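Local coordinates for protein putative lipase (Bacteroides thetaiotaomicron VPI-5482, PDB 3BZW) that belongs to the GDSL-like (SGNH) lipase/acylhydrolase family and may hydrolyse lysophospholipids or other esters, at residues P61-G65 with K80-H85; G68-V74 with V94-D100; D160-V164 with L262-F266. All blocks are in the same frame, centred on the assembly; numbering follows the deposited sequence.

Overall arrangement
All three contacts reach the same parallel sheet, and each ties one of its strands to another element. Contact 1 joins the edge strand 60-63 to helix 74-85 and is partly buried, mixing stacked rings with one short hydroxyl-carboxylate bond. Contact 2, the one nearest the centre of the chain, joins the loop leading into that helix to the end of strand 91-95, and adds polar groups that bind a small anion. Contact 3 is also buried, but it holds the C-terminal tail to strand 162-166 through an amide and a water, with a second subunit alongside. Contacts 2 and 3 meet where V94 N probably donates to V164 O, 2.9 Å apart, between neighbouring strands.

Contact 1 (P61-G65 with K80-H85); sequences PFVYG and KLKKEH
The rings of F62 and H85 lie face to face, almost parallel at 5°, with their centroids 3.7 Å apart. One face of the imidazole rests over the phenyl ring, while its opposite face is met by CB of E84, the preceding residue in the helix. H85 CB lies over the same F62 ring in a CH-pi contact. The ring of Y64 is used differently: L81 lies over one face through its backbone N, and the phenol end is approached near the ring plane by E84 OE1 and H85 CD2. Y64 OH donates to E84 OE1 over a short 2.6 Å, and the carboxylate takes the bond on its anti lone pair, its plane turned 52° from the ring. The same hydroxyl oxygen stands 3.1 Å from H85 CD2, at the edge of the imidazole, so the stacked histidine also abuts the phenol. These contacts belong to the beta-alpha-beta crossover in which strand 60-63, at one margin of the parallel sheet, is followed by helix 74-85 and then by strand 91-95, with strand 28-33 lying between the two strands in the sheet. Backbone bonds from F62 to V29 and Y31 fix the strand from which the phenyl ring projects. L81 fills the angle between the two aromatic side chains: with CG anti to the backbone N (chi1 170°), its CD1 comes 3.5 Å from Y64 CE2 and 3.8 Å from F62 CB. On the outer side the extended chain of K80 passes across the tyrosine, K80 CG lying 3.6 Å from Y64 CE1. The polar edge of the imidazole turns to E88, whose OE2 is hydrogen-bonded to H85 ND1; this carboxylate would probably stabilise a protonated histidine.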
loop_
_atom_site.group_PDB
_atom_site.type_symbol
_atom_site.label_atom_id
_atom_site.label_comp_id
_atom_site.label_asym_id
_atom_site.label_seq_id
_atom_site.Cartn_x
_atom_site.Cartn_y
_atom_site.Cartn_z
ATOM N N PRO A 61 19.596 45.477 1.586
ATOM C CA PRO A 61 20.238 44.165 1.663
ATOM C C PRO A 61 21.633 44.126 2.285
ATOM O O PRO A 61 22.505 44.915 1.932
ATOM C CB PRO A 61 20.271 43.737 0.204
ATOM C CG PRO A 61 20.646 45.034 -0.475
ATOM C CD PRO A 61 19.814 46.090 0.260
ATOM N N PHE A 62 21.826 43.209 3.225
ATOM C CA PHE A 62 23.127 42.998 3.844
ATOM C C PHE A 62 23.443 41.591 3.325
ATOM O O PHE A 62 22.973 40.592 3.873
ATOM C CB PHE A 62 23.019 43.013 5.373
ATOM C CG PHE A 62 22.539 44.328 5.940
ATOM C CD1 PHE A 62 23.041 45.539 5.464
ATOM C CD2 PHE A 62 21.612 44.353 6.977
ATOM C CE1 PHE A 62 22.624 46.752 6.015
ATOM C CE2 PHE A 62 21.190 45.560 7.535
ATOM C CZ PHE A 62 21.699 46.762 7.051
ATOM N N VAL A 63 24.222 41.526 2.251
ATOM C CA VAL A 63 24.541 40.254 1.604
ATOM C C VAL A 63 25.849 39.603 2.022
ATOM O O VAL A 63 26.916 40.216 1.954
ATOM C CB VAL A 63 24.547 40.425 0.067
ATOM C CG1 VAL A 63 24.749 39.082 -0.609
ATOM C CG2 VAL A 63 23.247 41.071 -0.385
ATOM N N TYR A 64 25.763 38.342 2.432
ATOM C CA TYR A 64 26.937 37.607 2.870
ATOM C C TYR A 64 27.203 36.346 2.058
ATOM O O TYR A 64 28.223 35.684 2.243
ATOM C CB TYR A 64 26.792 37.285 4.362
ATOM C CG TYR A 64 26.897 38.543 5.186
ATOM C CD1 TYR A 64 28.141 39.067 5.528
ATOM C CD2 TYR A 64 25.762 39.282 5.511
ATOM C CE1 TYR A 64 28.254 40.299 6.163
ATOM C CE2 TYR A 64 25.864 40.517 6.148
ATOM C CZ TYR A 64 27.113 41.020 6.466
ATOM O OH TYR A 64 27.225 42.260 7.058
ATOM N N GLY A 65 26.293 36.029 1.141
ATOM C CA GLY A 65 26.475 34.849 0.315
ATOM C C GLY A 65 27.755 34.925 -0.496
ATOM O O GLY A 65 28.099 35.973 -1.042
ATOM N N LYS A 80 29.112 37.416 10.973
ATOM C CA LYS A 80 29.572 38.627 10.312
ATOM C C LYS A 80 28.414 39.613 10.197
ATOM O O LYS A 80 28.595 40.820 10.361
ATOM C CB LYS A 80 30.145 38.303 8.928
ATOM C CG LYS A 80 31.020 39.413 8.365
ATOM C CD LYS A 80 31.670 39.025 7.047
ATOM C CE LYS A 80 32.587 40.139 6.560
ATOM N NZ LYS A 80 33.131 39.885 5.196
ATOM N N LEU A 81 27.225 39.092 9.921
ATOM C CA LEU A 81 26.034 39.924 9.812
ATOM C C LEU A 81 25.776 40.608 11.154
ATOM O O LEU A 81 25.510 41.807 11.205
ATOM C CB LEU A 81 24.826 39.063 9.429
ATOM C CG LEU A 81 23.438 39.701 9.488
ATOM C CD1 LEU A 81 23.336 40.831 8.478
ATOM C CD2 LEU A 81 22.384 38.636 9.206
ATOM N N LYS A 82 25.863 39.841 12.237
ATOM C CA LYS A 82 25.641 40.370 13.583
ATOM C C LYS A 82 26.659 41.468 13.883
ATOM O O LYS A 82 26.309 42.554 14.352
ATOM C CB LYS A 82 25.780 39.253 14.623
ATOM C CG LYS A 82 25.424 39.665 16.057
ATOM C CD LYS A 82 23.931 39.938 16.193
ATOM C CE LYS A 82 23.551 40.410 17.592
ATOM N NZ LYS A 82 23.834 39.401 18.643
ATOM N N LYS A 83 27.921 41.175 13.601
ATOM C CA LYS A 83 29.008 42.117 13.841
ATOM C C LYS A 83 28.846 43.436 13.087
ATOM O O LYS A 83 28.927 44.514 13.674
ATOM C CB LYS A 83 30.344 41.479 13.447
ATOM C CG LYS A 83 31.540 42.415 13.554
ATOM C CD LYS A 83 32.778 41.809 12.902
ATOM C CE LYS A 83 33.917 42.818 12.832
ATOM N NZ LYS A 83 35.121 42.274 12.128
ATOM N N GLU A 84 28.606 43.346 11.785
ATOM C CA GLU A 84 28.491 44.541 10.962
ATOM C C GLU A 84 27.139 45.252 10.952
ATOM O O GLU A 84 27.093 46.468 10.767
ATOM C CB GLU A 84 28.902 44.209 9.527
ATOM C CG GLU A 84 30.204 43.414 9.436
ATOM C CD GLU A 84 30.633 43.152 8.007
ATOM O OE1 GLU A 84 29.749 42.947 7.154
ATOM O OE2 GLU A 84 31.851 43.140 7.741
ATOM N N HIS A 85 26.045 44.519 11.153
ATOM C CA HIS A 85 24.718 45.138 11.120
ATOM C C HIS A 85 23.739 44.637 12.178
ATOM O O HIS A 85 22.524 44.776 12.019
ATOM C CB HIS A 85 24.094 44.931 9.740
ATOM C CG HIS A 85 24.922 45.478 8.619
ATOM N ND1 HIS A 85 25.117 46.828 8.431
ATOM C CD2 HIS A 85 25.629 44.854 7.647
ATOM C CE1 HIS A 85 25.912 47.015 7.392
ATOM N NE2 HIS A 85 26.236 45.834 6.899
#

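Contact 2 (G68-V74 with V94-D100); sequences GRQWDDV and VFMGTND. With ACT (acetate ion), chain G.
A single amide nitrogen, N99 ND2, links the two segments and a bound anion: it donates to R69 O at 2.8 Å and to acetate OXT, also at 2.8 Å. The first bond is nearly straight and lies close to the amide plane of N99, although the donor is tilted 34° from the carbonyl plane of R69. G68 N gives OXT a second hydrogen bond of 2.7 Å, and the acetate, probably from the crystallisation liquor, is also bonded to S35 N and H242 NE2. Donors from S35, G68 and N99 around one small anion are consistent with the oxyanion hole of SGNH hydrolases, in which the Gly and Asn of the family name join the Ser. A water donates to R69 O and accepts from G97 N and N99 N, which ties the loop to the start of helix 98-102. Further along, W71 N donates to D100 OD2 over 2.8 Å on the syn lone pair, while D100 OD1 pairs with R146, an arginine that also binds Q70 OE1. The W71 indole reaches back to V94 on strand 91-95 and to the loop after it: NE1 makes a weak, bent bond to M96 O (2.9 Å), and CZ2 touches V94 CG1. M96, present as selenomethionine, sets CB over the five-membered ring; with CG anti to the backbone N (chi1 -173°) and the chain bent at chi2 and chi3, it brings CE to 4.0 Å from V74 CG2. Beyond the two segments, Y143 meets the indole with its ring nearly perpendicular. Without the indole, as with an alanine here, M96 O is likely to lose its ring donor and a gap to open beside V94 and M96. R69 NH1 lies 3.0 Å from D73 OD2 in a salt bridge within the loop.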
loop_
_atom_site.group_PDB
_atom_site.type_symbol
_atom_site.label_atom_id
_atom_site.label_comp_id
_atom_site.label_asym_id
_atom_site.label_seq_id
_atom_site.Cartn_x
_atom_site.Cartn_y
_atom_site.Cartn_z
ATOM N N GLY A 68 30.320 29.143 -3.941
ATOM C CA GLY A 68 30.820 27.868 -3.456
ATOM C C GLY A 68 30.621 27.496 -1.996
ATOM O O GLY A 68 30.973 26.383 -1.601
ATOM N N ARG A 69 30.062 28.389 -1.186
ATOM C CA ARG A 69 29.874 28.068 0.225
ATOM C C ARG A 69 28.775 27.041 0.470
ATOM O O ARG A 69 27.837 26.900 -0.322
ATOM C CB ARG A 69 29.609 29.345 1.033
ATOM C CG ARG A 69 30.798 30.306 1.028
ATOM C CD ARG A 69 32.045 29.623 1.591
ATOM N NE ARG A 69 33.277 30.355 1.296
ATOM C CZ ARG A 69 33.694 31.435 1.951
ATOM N NH1 ARG A 69 32.982 31.926 2.958
ATOM N NH2 ARG A 69 34.831 32.024 1.601
ATOM N N GLN A 70 28.914 26.322 1.579
ATOM C CA GLN A 70 27.974 25.275 1.967
ATOM C C GLN A 70 27.331 25.603 3.312
ATOM O O GLN A 70 27.647 26.625 3.923
ATOM C CB GLN A 70 28.720 23.943 2.046
ATOM C CG GLN A 70 29.330 23.515 0.713
ATOM C CD GLN A 70 30.456 22.515 0.880
ATOM O OE1 GLN A 70 30.363 21.589 1.681
ATOM N NE2 GLN A 70 31.527 22.695 0.114
ATOM N N TRP A 71 26.436 24.738 3.780
ATOM C CA TRP A 71 25.767 24.982 5.050
ATOM C C TRP A 71 26.709 25.110 6.243
ATOM O O TRP A 71 26.306 25.609 7.295
ATOM C CB TRP A 71 24.716 23.896 5.340
ATOM C CG TRP A 71 23.308 24.378 5.120
ATOM C CD1 TRP A 71 22.596 24.344 3.951
ATOM C CD2 TRP A 71 22.466 25.022 6.084
ATOM N NE1 TRP A 71 21.362 24.929 4.129
ATOM C CE2 TRP A 71 21.256 25.355 5.428
ATOM C CE3 TRP A 71 22.615 25.355 7.440
ATOM C CZ2 TRP A 71 20.204 26.003 6.083
ATOM C CZ3 TRP A 71 21.569 26.000 8.091
ATOM C CH2 TRP A 71 20.378 26.318 7.411
ATOM N N ASP A 72 27.961 24.684 6.093
ATOM C CA ASP A 72 28.905 24.791 7.206
ATOM C C ASP A 72 29.386 26.229 7.384
ATOM O O ASP A 72 30.011 26.565 8.392
ATOM C CB ASP A 72 30.107 23.851 7.000
ATOM C CG ASP A 72 30.925 24.194 5.764
ATOM O OD1 ASP A 72 30.363 24.753 4.799
ATOM O OD2 ASP A 72 32.133 23.880 5.751
ATOM N N ASP A 73 29.064 27.080 6.414
ATOM C CA ASP A 73 29.474 28.480 6.450
ATOM C C ASP A 73 28.376 29.407 6.981
ATOM O O ASP A 73 28.580 30.616 7.086
ATOM C CB ASP A 73 29.901 28.924 5.042
ATOM C CG ASP A 73 30.719 30.211 5.048
ATOM O OD1 ASP A 73 31.695 30.295 5.831
ATOM O OD2 ASP A 73 30.395 31.131 4.263
ATOM N N VAL A 74 27.222 28.844 7.331
ATOM C CA VAL A 74 26.112 29.650 7.838
ATOM C C VAL A 74 26.450 30.397 9.134
ATOM O O VAL A 74 26.128 31.574 9.271
ATOM C CB VAL A 74 24.840 28.790 8.030
ATOM C CG1 VAL A 74 23.768 29.578 8.790
ATOM C CG2 VAL A 74 24.301 28.374 6.661
ATOM N N VAL A 94 18.027 32.520 4.528
ATOM C CA VAL A 94 19.120 31.571 4.357
ATOM C C VAL A 94 18.786 30.712 3.139
ATOM O O VAL A 94 17.847 29.922 3.165
ATOM C CB VAL A 94 19.277 30.674 5.599
ATOM C CG1 VAL A 94 20.516 29.802 5.457
ATOM C CG2 VAL A 94 19.368 31.542 6.858
ATOM N N PHE A 95 19.571 30.886 2.081
ATOM C CA PHE A 95 19.386 30.193 0.805
ATOM C C PHE A 95 20.681 29.406 0.588
ATOM O O PHE A 95 21.596 29.885 -0.074
ATOM C CB PHE A 95 19.199 31.271 -0.271
ATOM C CG PHE A 95 18.751 30.759 -1.608
ATOM C CD1 PHE A 95 18.765 31.605 -2.715
ATOM C CD2 PHE A 95 18.299 29.456 -1.769
ATOM C CE1 PHE A 95 18.335 31.159 -3.961
ATOM C CE2 PHE A 95 17.865 29.000 -3.017
ATOM C CZ PHE A 95 17.885 29.853 -4.109
HETATM N N MSE A 96 20.740 28.190 1.127
HETATM C CA MSE A 96 21.968 27.400 1.069
HETATM C C MSE A 96 21.752 25.891 0.953
HETATM O O MSE A 96 20.711 25.374 1.351
HETATM C CB MSE A 96 22.755 27.679 2.356
HETATM C CG MSE A 96 24.149 27.087 2.428
HETATM SE SE MSE A 96 25.424 28.224 1.563
HETATM C CE MSE A 96 25.839 29.396 3.063
ATOM N N GLY A 97 22.746 25.184 0.417
ATOM C CA GLY A 97 22.634 23.740 0.327
ATOM C C GLY A 97 22.983 23.070 -0.985
ATOM O O GLY A 97 23.393 21.909 -0.997
ATOM N N THR A 98 22.837 23.782 -2.095
ATOM C CA THR A 98 23.135 23.167 -3.380
ATOM C C THR A 98 24.601 22.724 -3.474
ATOM O O THR A 98 24.917 21.738 -4.141
ATOM C CB THR A 98 22.762 24.110 -4.552
ATOM O OG1 THR A 98 22.461 23.320 -5.709
ATOM C CG2 THR A 98 23.905 25.064 -4.879
ATOM N N ASN A 99 25.494 23.433 -2.788
ATOM C CA ASN A 99 26.904 23.063 -2.815
ATOM C C ASN A 99 27.202 21.859 -1.916
ATOM O O ASN A 99 28.179 21.140 -2.134
ATOM C CB ASN A 99 27.784 24.259 -2.434
ATOM C CG ASN A 99 27.825 25.323 -3.523
ATOM O OD1 ASN A 99 27.934 25.004 -4.707
ATOM N ND2 ASN A 99 27.755 26.590 -3.124
ATOM N N ASP A 100 26.378 21.646 -0.894
ATOM C CA ASP A 100 26.567 20.485 -0.026
ATOM C C ASP A 100 26.288 19.257 -0.896
ATOM O O ASP A 100 26.966 18.231 -0.791
ATOM C CB ASP A 100 25.597 20.530 1.155
ATOM C CG ASP A 100 25.945 21.621 2.151
ATOM O OD1 ASP A 100 26.564 21.309 3.193
ATOM O OD2 ASP A 100 25.607 22.794 1.883
HETATM C C ACT G . 27.407 28.089 -6.085
HETATM O O ACT G . 28.069 27.967 -7.101
HETATM O OXT ACT G . 27.921 28.546 -5.078
HETATM C CH3 ACT G . 25.953 27.692 -6.078
HETATM O O HOH W 1 25.134 25.981 -1.044
#

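Contact 3 (D160-V164 with L262-F266)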
loop_
_atom_site.group_PDB
_atom_site.type_symbol
_atom_site.label_atom_id
_atom_site.label_comp_id
_atom_site.label_asym_id
_atom_site.label_seq_id
_atom_site.Cartn_x
_atom_site.Cartn_y
_atom_site.Cartn_z
ATOM N N ASP A 160 15.144 37.147 18.362
ATOM C CA ASP A 160 13.909 37.923 18.233
ATOM C C ASP A 160 13.612 38.382 16.811
ATOM O O ASP A 160 12.755 39.242 16.594
ATOM C CB ASP A 160 13.976 39.144 19.157
ATOM C CG ASP A 160 15.081 40.120 18.761
ATOM O OD1 ASP A 160 16.005 39.719 18.018
ATOM O OD2 ASP A 160 15.032 41.284 19.208
ATOM N N LYS A 161 14.307 37.799 15.842
ATOM C CA LYS A 161 14.123 38.180 14.449
ATOM C C LYS A 161 13.396 37.130 13.620
ATOM O O LYS A 161 13.290 35.963 14.007
ATOM C CB LYS A 161 15.482 38.446 13.794
ATOM C CG LYS A 161 16.371 39.441 14.526
ATOM C CD LYS A 161 15.767 40.838 14.566
ATOM C CE LYS A 161 16.751 41.819 15.201
ATOM N NZ LYS A 161 16.242 43.212 15.232
ATOM N N GLN A 162 12.898 37.570 12.471
ATOM C CA GLN A 162 12.219 36.693 11.530
ATOM C C GLN A 162 13.328 36.054 10.692
ATOM O O GLN A 162 14.016 36.748 9.941
ATOM C CB GLN A 162 11.295 37.511 10.627
ATOM C CG GLN A 162 10.544 36.696 9.581
ATOM C CD GLN A 162 9.680 35.619 10.204
ATOM O OE1 GLN A 162 10.158 34.528 10.522
ATOM N NE2 GLN A 162 8.406 35.925 10.397
ATOM N N ILE A 163 13.521 34.745 10.837
ATOM C CA ILE A 163 14.552 34.033 10.081
ATOM C C ILE A 163 13.869 32.969 9.225
ATOM O O ILE A 163 13.144 32.116 9.742
ATOM C CB ILE A 163 15.571 33.352 11.020
ATOM C CG1 ILE A 163 16.106 34.366 12.037
ATOM C CG2 ILE A 163 16.722 32.780 10.205
ATOM C CD1 ILE A 163 17.006 33.749 13.102
ATOM N N VAL A 164 14.109 33.012 7.919
ATOM C CA VAL A 164 13.462 32.077 7.004
ATOM C C VAL A 164 14.455 31.291 6.152
ATOM O O VAL A 164 15.452 31.842 5.682
ATOM C CB VAL A 164 12.505 32.840 6.065
ATOM C CG1 VAL A 164 11.608 31.860 5.316
ATOM C CG2 VAL A 164 11.683 33.839 6.868
ATOM N N LEU A 262 4.588 36.119 6.054
ATOM C CA LEU A 262 5.403 36.211 7.264
ATOM C C LEU A 262 5.671 37.646 7.696
ATOM O O LEU A 262 6.096 38.478 6.891
ATOM C CB LEU A 262 6.739 35.495 7.043
ATOM C CG LEU A 262 6.658 34.004 6.701
ATOM C CD1 LEU A 262 8.002 33.499 6.183
ATOM C CD2 LEU A 262 6.232 33.239 7.943
ATOM N N PRO A 263 5.436 37.954 8.982
ATOM C CA PRO A 263 5.675 39.311 9.473
ATOM C C PRO A 263 7.166 39.536 9.705
ATOM O O PRO A 263 7.946 38.584 9.764
ATOM C CB PRO A 263 4.898 39.336 10.782
ATOM C CG PRO A 263 5.141 37.952 11.309
ATOM C CD PRO A 263 4.917 37.093 10.063
ATOM N N VAL A 264 7.559 40.797 9.822
ATOM C CA VAL A 264 8.949 41.132 10.107
ATOM C C VAL A 264 8.921 41.824 11.462
ATOM O O VAL A 264 9.615 41.418 12.391
ATOM C CB VAL A 264 9.549 42.082 9.052
ATOM C CG1 VAL A 264 10.973 42.474 9.459
ATOM C CG2 VAL A 264 9.568 41.398 7.691
ATOM N N ALA A 265 8.102 42.866 11.569
ATOM C CA ALA A 265 7.956 43.599 12.820
ATOM C C ALA A 265 6.947 42.851 13.681
ATOM O O ALA A 265 5.804 42.651 13.273
ATOM C CB ALA A 265 7.456 45.016 12.552
ATOM N N PHE A 266 7.370 42.437 14.869
ATOM C CA PHE A 266 6.490 41.714 15.778
ATOM C C PHE A 266 5.805 42.648 16.777
ATOM O O PHE A 266 4.603 42.441 17.042
ATOM C CB PHE A 266 7.286 40.639 16.515
ATOM C CG PHE A 266 7.884 39.607 15.604
ATOM C CD1 PHE A 266 7.066 38.767 14.855
ATOM C CD2 PHE A 266 9.262 39.489 15.477
ATOM C CE1 PHE A 266 7.614 37.821 13.991
ATOM C CE2 PHE A 266 9.823 38.546 14.615
ATOM C CZ PHE A 266 8.998 37.711 13.871
HETATM O O HOH W 2 12.104 40.434 12.683
#
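Q162 NE2 donates to P263 O over 2.8 Å in a nearly straight bond (163° at the hydrogen) that lies in the carbonyl plane and close to the plane of the Q162 amide. The side chain arrives there by running CG anti to the backbone N (chi1 179°) and then bending at chi2 (59°), which draws the amide across the proline; NE2 thereby also comes 3.7 Å from P263 CD. A water makes a second bridge, accepting from Q162 N and donating to V264 O. F266, the last ordered residue, turns the edge of its ring to the backbone of the other segment: CE2 is 3.6 Å from D160 O, and CZ is 4.0 Å from Q162 CB. V264 O lies over one face of that ring. At the other end of the contact V164 and L262 meet tip to tip, CG2 to CD1 at 3.8 Å. Strand 162-166 is an inner strand of the parallel sheet, bonded through Q162 and V164 to strand 91-95, and the tail after helix 245-258 packs beside its beginning. A second subunit also borders the contact: its R250 bonds K161 O and packs on F266. Because the polar links run to the main-chain carbonyls of P263 and V264, the tail's attachment depends on its backbone course as well as on its apolar side chains.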